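Local coordinates for protein PML (Homo sapiens, PDB 6IMQ) that probably helps to build PML nuclear bodies, its zinc-binding B1-box forming multimers that regulate nuclear body biogenesis and leukemogenesis, at residues C12-C26 and C31-E45. Sequence-based numbering, arbitrary orientation.
Sequences CTRCKESADFWCFEC and CAKCFEAHQWFLKHE. With ZN (zinc ion), chain I; ZN (zinc ion), chain H.
Phe21 swings its ring beside its own backbone N (chi1 -65°), while Phe35 of helix 32-41 sends CG trans to its N (chi1 -178°), and the two rings meet face to face. Their planes lie 7° apart with centroids separated by 3.9 Å, an offset stack; Phe21 CB also rests over the Phe35 face, a CH-pi contact, and Gln39 CG covers the opposite face of Phe35. Two zinc ions join the same two segments. The first is bound by the sulfurs of Cys12, Cys15, Cys31 and Cys34, two from each segment. Besides the metal bonds, Cys31 N donates to Cys12 SG at 3.3 Å, nearly straight, and Cys31, the N-cap residue, accepts from Cys34 N through its sulfur. Arg14 lies extended along Cys34 SG, its NH1 3.3 Å away, so a positive charge would probably ease the negative thiolate cluster. At the second zinc, Cys23 and Cys26 are joined by His38 NE2 (2.0 Å from the metal) and His44 ND1, the two imidazoles using different ring nitrogens. Gln39 OE1 accepts from His38 ND1 within the ring plane, which, with the zinc bond at NE2, helps to hold that ring's rotation. Glu25 CB and Leu42 CB lie over opposite faces of His44. Next to this site, Phe24 N binds Glu45 O at 2.9 Å, whereas the bond from Glu45 N to Glu25 OE2 is weak and strongly bent. Such paired sites are the cross-brace of a B-box zinc finger. The four-cysteine site ties the Cys12-Cys15 loop to the start of helix 32-41; the other ties the end of strand 21-23, the middle strand between 28-30 and 46-48, to the helix. Leu30 touches His38, Pro48 touches Phe21, and Trp22 meets Val6 of the second subunit.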
# COMPACT_ATOMS: atom_id res chain seq x y z
N CYS B 12 13.22 3.76 -4.74
CA CYS B 12 13.36 2.38 -4.30
C CYS B 12 14.57 2.22 -3.38
O CYS B 12 15.63 2.81 -3.61
CB CYS B 12 13.51 1.49 -5.53
SG CYS B 12 13.71 -0.24 -5.20
N THR B 13 14.40 1.43 -2.32
CA THR B 13 15.49 1.24 -1.37
C THR B 13 16.62 0.42 -1.97
O THR B 13 17.75 0.49 -1.47
CB THR B 13 14.99 0.57 -0.09
OG1 THR B 13 14.43 -0.72 -0.40
CG2 THR B 13 13.93 1.44 0.58
N ARG B 14 16.35 -0.34 -3.03
CA ARG B 14 17.30 -1.25 -3.65
C ARG B 14 18.04 -0.61 -4.82
O ARG B 14 19.27 -0.65 -4.86
CB ARG B 14 16.56 -2.50 -4.11
CG ARG B 14 17.41 -3.52 -4.84
CD ARG B 14 16.76 -4.91 -4.80
NE ARG B 14 17.55 -5.87 -5.56
CZ ARG B 14 17.17 -6.43 -6.71
NH1 ARG B 14 15.98 -6.17 -7.22
NH2 ARG B 14 17.98 -7.27 -7.32
N CYS B 15 17.30 -0.04 -5.76
CA CYS B 15 17.88 0.57 -6.95
C CYS B 15 17.67 2.09 -6.89
O CYS B 15 17.46 2.65 -5.80
CB CYS B 15 17.26 -0.07 -8.20
SG CYS B 15 15.54 0.40 -8.52
N LYS B 16 17.72 2.75 -8.04
CA LYS B 16 17.58 4.20 -8.10
C LYS B 16 16.25 4.65 -8.68
O LYS B 16 16.01 5.86 -8.79
CB LYS B 16 18.72 4.81 -8.93
CG LYS B 16 20.02 5.07 -8.15
CD LYS B 16 20.93 3.85 -8.14
CE LYS B 16 22.37 4.24 -7.81
NZ LYS B 16 23.31 3.10 -8.01
N GLU B 17 15.37 3.72 -9.04
CA GLU B 17 14.12 4.06 -9.69
C GLU B 17 13.11 4.61 -8.69
O GLU B 17 13.25 4.45 -7.48
CB GLU B 17 13.54 2.83 -10.40
CG GLU B 17 14.31 2.42 -11.66
CD GLU B 17 13.83 3.16 -12.90
OE1 GLU B 17 12.62 3.44 -12.98
OE2 GLU B 17 14.66 3.45 -13.78
N SER B 18 12.12 5.32 -9.22
CA SER B 18 11.09 5.92 -8.39
C SER B 18 10.28 4.85 -7.68
O SER B 18 9.89 3.84 -8.26
CB SER B 18 10.18 6.81 -9.24
OG SER B 18 8.93 6.20 -9.51
N ALA B 19 10.04 5.08 -6.39
CA ALA B 19 9.30 4.12 -5.58
C ALA B 19 7.85 4.05 -6.03
O ALA B 19 7.26 5.03 -6.51
CB ALA B 19 9.38 4.49 -4.10
N ASP B 20 7.27 2.86 -5.89
CA ASP B 20 5.86 2.66 -6.20
C ASP B 20 5.14 1.85 -5.15
O ASP B 20 3.90 1.80 -5.18
CB ASP B 20 5.72 1.95 -7.55
CG ASP B 20 6.17 2.80 -8.71
OD1 ASP B 20 5.89 4.02 -8.70
OD2 ASP B 20 6.81 2.25 -9.62
N PHE B 21 5.85 1.22 -4.22
CA PHE B 21 5.25 0.36 -3.23
C PHE B 21 5.91 0.60 -1.88
O PHE B 21 7.05 1.06 -1.79
CB PHE B 21 5.37 -1.11 -3.62
CG PHE B 21 4.60 -1.45 -4.84
CD1 PHE B 21 5.14 -1.23 -6.10
CD2 PHE B 21 3.33 -1.97 -4.74
CE1 PHE B 21 4.41 -1.53 -7.23
CE2 PHE B 21 2.60 -2.28 -5.86
CZ PHE B 21 3.13 -2.06 -7.11
N TRP B 22 5.13 0.34 -0.85
CA TRP B 22 5.57 0.41 0.53
C TRP B 22 5.28 -0.94 1.15
O TRP B 22 4.15 -1.44 1.05
CB TRP B 22 4.86 1.52 1.29
CG TRP B 22 5.08 1.51 2.78
CD1 TRP B 22 4.18 1.11 3.73
CD2 TRP B 22 6.25 1.93 3.49
NE1 TRP B 22 4.72 1.26 4.98
CE2 TRP B 22 5.99 1.76 4.86
CE3 TRP B 22 7.49 2.44 3.09
CZ2 TRP B 22 6.93 2.07 5.84
CZ3 TRP B 22 8.42 2.75 4.06
CH2 TRP B 22 8.14 2.57 5.42
N CYS B 23 6.28 -1.54 1.76
CA CYS B 23 6.10 -2.80 2.47
C CYS B 23 5.95 -2.51 3.96
O CYS B 23 6.83 -1.90 4.57
CB CYS B 23 7.25 -3.76 2.23
SG CYS B 23 6.94 -5.27 3.15
N PHE B 24 4.85 -2.99 4.54
CA PHE B 24 4.59 -2.73 5.95
C PHE B 24 5.50 -3.53 6.88
O PHE B 24 5.78 -3.08 8.00
CB PHE B 24 3.12 -3.02 6.26
CG PHE B 24 2.17 -2.05 5.62
CD1 PHE B 24 2.10 -0.75 6.08
CD2 PHE B 24 1.36 -2.44 4.57
CE1 PHE B 24 1.23 0.15 5.50
CE2 PHE B 24 0.49 -1.54 3.99
CZ PHE B 24 0.43 -0.24 4.46
N GLU B 25 5.97 -4.70 6.45
CA GLU B 25 6.81 -5.49 7.35
C GLU B 25 8.30 -5.23 7.14
O GLU B 25 9.06 -5.23 8.12
CB GLU B 25 6.50 -6.98 7.18
CG GLU B 25 5.24 -7.42 7.93
CD GLU B 25 4.16 -7.95 7.00
OE1 GLU B 25 3.77 -9.13 7.16
OE2 GLU B 25 3.71 -7.20 6.11
N CYS B 26 8.74 -4.99 5.91
CA CYS B 26 10.12 -4.55 5.71
C CYS B 26 10.30 -3.08 6.12
O CYS B 26 11.41 -2.68 6.49
CB CYS B 26 10.55 -4.71 4.25
SG CYS B 26 10.62 -6.37 3.55
N CYS B 31 10.50 0.03 -5.99
CA CYS B 31 9.97 0.23 -7.33
C CYS B 31 9.17 -1.01 -7.75
O CYS B 31 9.22 -2.05 -7.09
CB CYS B 31 11.09 0.50 -8.33
SG CYS B 31 12.13 -0.90 -8.78
N ALA B 32 8.43 -0.88 -8.85
CA ALA B 32 7.59 -1.99 -9.30
C ALA B 32 8.42 -3.24 -9.54
O ALA B 32 8.06 -4.34 -9.09
CB ALA B 32 6.84 -1.58 -10.58
N LYS B 33 9.55 -3.11 -10.24
CA LYS B 33 10.37 -4.27 -10.58
C LYS B 33 11.00 -4.90 -9.33
O LYS B 33 10.99 -6.13 -9.19
CB LYS B 33 11.41 -3.85 -11.63
CG LYS B 33 12.86 -3.86 -11.24
CD LYS B 33 13.50 -5.13 -11.71
CE LYS B 33 14.57 -5.52 -10.75
NZ LYS B 33 15.86 -4.83 -10.87
N CYS B 34 11.51 -4.09 -8.41
CA CYS B 34 11.98 -4.67 -7.15
C CYS B 34 10.81 -5.21 -6.33
O CYS B 34 10.97 -6.20 -5.62
CB CYS B 34 12.78 -3.65 -6.36
SG CYS B 34 14.38 -3.26 -7.15
N PHE B 35 9.64 -4.59 -6.45
CA PHE B 35 8.50 -5.09 -5.69
C PHE B 35 8.05 -6.46 -6.18
O PHE B 35 7.73 -7.33 -5.36
CB PHE B 35 7.34 -4.11 -5.76
CG PHE B 35 6.17 -4.54 -4.96
CD1 PHE B 35 6.27 -4.65 -3.59
CD2 PHE B 35 4.99 -4.87 -5.58
CE1 PHE B 35 5.19 -5.05 -2.84
CE2 PHE B 35 3.91 -5.28 -4.84
CZ PHE B 35 4.00 -5.37 -3.46
N GLU B 36 8.03 -6.70 -7.50
CA GLU B 36 7.65 -8.02 -7.99
C GLU B 36 8.59 -9.10 -7.45
O GLU B 36 8.16 -10.21 -7.13
CB GLU B 36 7.60 -8.03 -9.52
CG GLU B 36 6.73 -6.92 -10.10
CD GLU B 36 5.72 -7.39 -11.13
OE1 GLU B 36 5.79 -8.56 -11.57
OE2 GLU B 36 4.85 -6.58 -11.51
N ALA B 37 9.89 -8.79 -7.32
CA ALA B 37 10.81 -9.76 -6.73
C ALA B 37 10.51 -9.98 -5.26
O ALA B 37 10.53 -11.11 -4.76
CB ALA B 37 12.26 -9.30 -6.91
N HIS B 38 10.21 -8.91 -4.53
CA HIS B 38 9.85 -9.02 -3.12
C HIS B 38 8.62 -9.90 -2.94
O HIS B 38 8.58 -10.73 -2.02
CB HIS B 38 9.66 -7.60 -2.60
CG HIS B 38 9.01 -7.50 -1.26
ND1 HIS B 38 7.64 -7.55 -1.09
CD2 HIS B 38 9.53 -7.31 -0.02
CE1 HIS B 38 7.35 -7.42 0.19
NE2 HIS B 38 8.48 -7.28 0.86
N GLN B 39 7.65 -9.80 -3.86
CA GLN B 39 6.45 -10.62 -3.72
C GLN B 39 6.72 -12.09 -4.03
O GLN B 39 5.99 -12.97 -3.53
CB GLN B 39 5.34 -10.11 -4.65
CG GLN B 39 4.95 -8.66 -4.48
CD GLN B 39 4.38 -8.37 -3.11
OE1 GLN B 39 5.11 -8.04 -2.18
NE2 GLN B 39 3.06 -8.48 -2.98
N TRP B 40 7.70 -12.39 -4.88
CA TRP B 40 8.04 -13.78 -5.15
C TRP B 40 8.70 -14.42 -3.93
O TRP B 40 8.32 -15.52 -3.52
CB TRP B 40 8.97 -13.84 -6.36
CG TRP B 40 9.33 -15.23 -6.71
CD1 TRP B 40 10.43 -15.93 -6.29
CD2 TRP B 40 8.59 -16.10 -7.56
NE1 TRP B 40 10.41 -17.20 -6.83
CE2 TRP B 40 9.29 -17.33 -7.62
CE3 TRP B 40 7.40 -15.97 -8.28
CZ2 TRP B 40 8.84 -18.41 -8.36
CZ3 TRP B 40 6.95 -17.05 -9.02
CH2 TRP B 40 7.67 -18.25 -9.05
N PHE B 41 9.64 -13.72 -3.32
CA PHE B 41 10.48 -14.30 -2.29
C PHE B 41 9.95 -14.12 -0.88
O PHE B 41 10.37 -14.86 0.02
CB PHE B 41 11.88 -13.69 -2.38
CG PHE B 41 12.62 -14.09 -3.60
CD1 PHE B 41 12.95 -15.41 -3.79
CD2 PHE B 41 12.99 -13.16 -4.55
CE1 PHE B 41 13.64 -15.82 -4.91
CE2 PHE B 41 13.69 -13.56 -5.68
CZ PHE B 41 14.01 -14.89 -5.86
N LEU B 42 9.04 -13.18 -0.65
CA LEU B 42 8.51 -12.92 0.67
C LEU B 42 6.99 -12.85 0.58
O LEU B 42 6.42 -12.64 -0.49
CB LEU B 42 9.08 -11.62 1.26
CG LEU B 42 10.60 -11.62 1.39
CD1 LEU B 42 11.18 -10.22 1.47
CD2 LEU B 42 11.04 -12.43 2.62
N LYS B 43 6.34 -13.07 1.72
CA LYS B 43 4.89 -12.89 1.84
C LYS B 43 4.67 -11.82 2.90
O LYS B 43 4.48 -12.12 4.08
CB LYS B 43 4.17 -14.21 2.16
CG LYS B 43 4.82 -15.11 3.20
CD LYS B 43 5.38 -16.39 2.59
CE LYS B 43 4.62 -17.65 3.02
NZ LYS B 43 5.19 -18.32 4.23
N HIS B 44 4.70 -10.56 2.48
CA HIS B 44 4.55 -9.41 3.37
C HIS B 44 3.34 -8.58 2.95
O HIS B 44 3.05 -8.45 1.76
CB HIS B 44 5.80 -8.51 3.34
CG HIS B 44 6.99 -9.08 4.04
ND1 HIS B 44 8.20 -8.42 4.08
CD2 HIS B 44 7.16 -10.22 4.75
CE1 HIS B 44 9.07 -9.14 4.77
NE2 HIS B 44 8.46 -10.24 5.19
N GLU B 45 2.65 -8.02 3.94
CA GLU B 45 1.67 -6.98 3.66
C GLU B 45 2.38 -5.77 3.06
O GLU B 45 3.37 -5.28 3.61
CB GLU B 45 0.94 -6.56 4.93
CG GLU B 45 -0.34 -7.29 5.22
CD GLU B 45 -1.13 -6.60 6.31
OE1 GLU B 45 -0.59 -6.42 7.43
OE2 GLU B 45 -2.29 -6.21 6.05
ZN ZN I . 8.62 -6.83 2.78
ZN ZN H . 13.95 -1.00 -7.44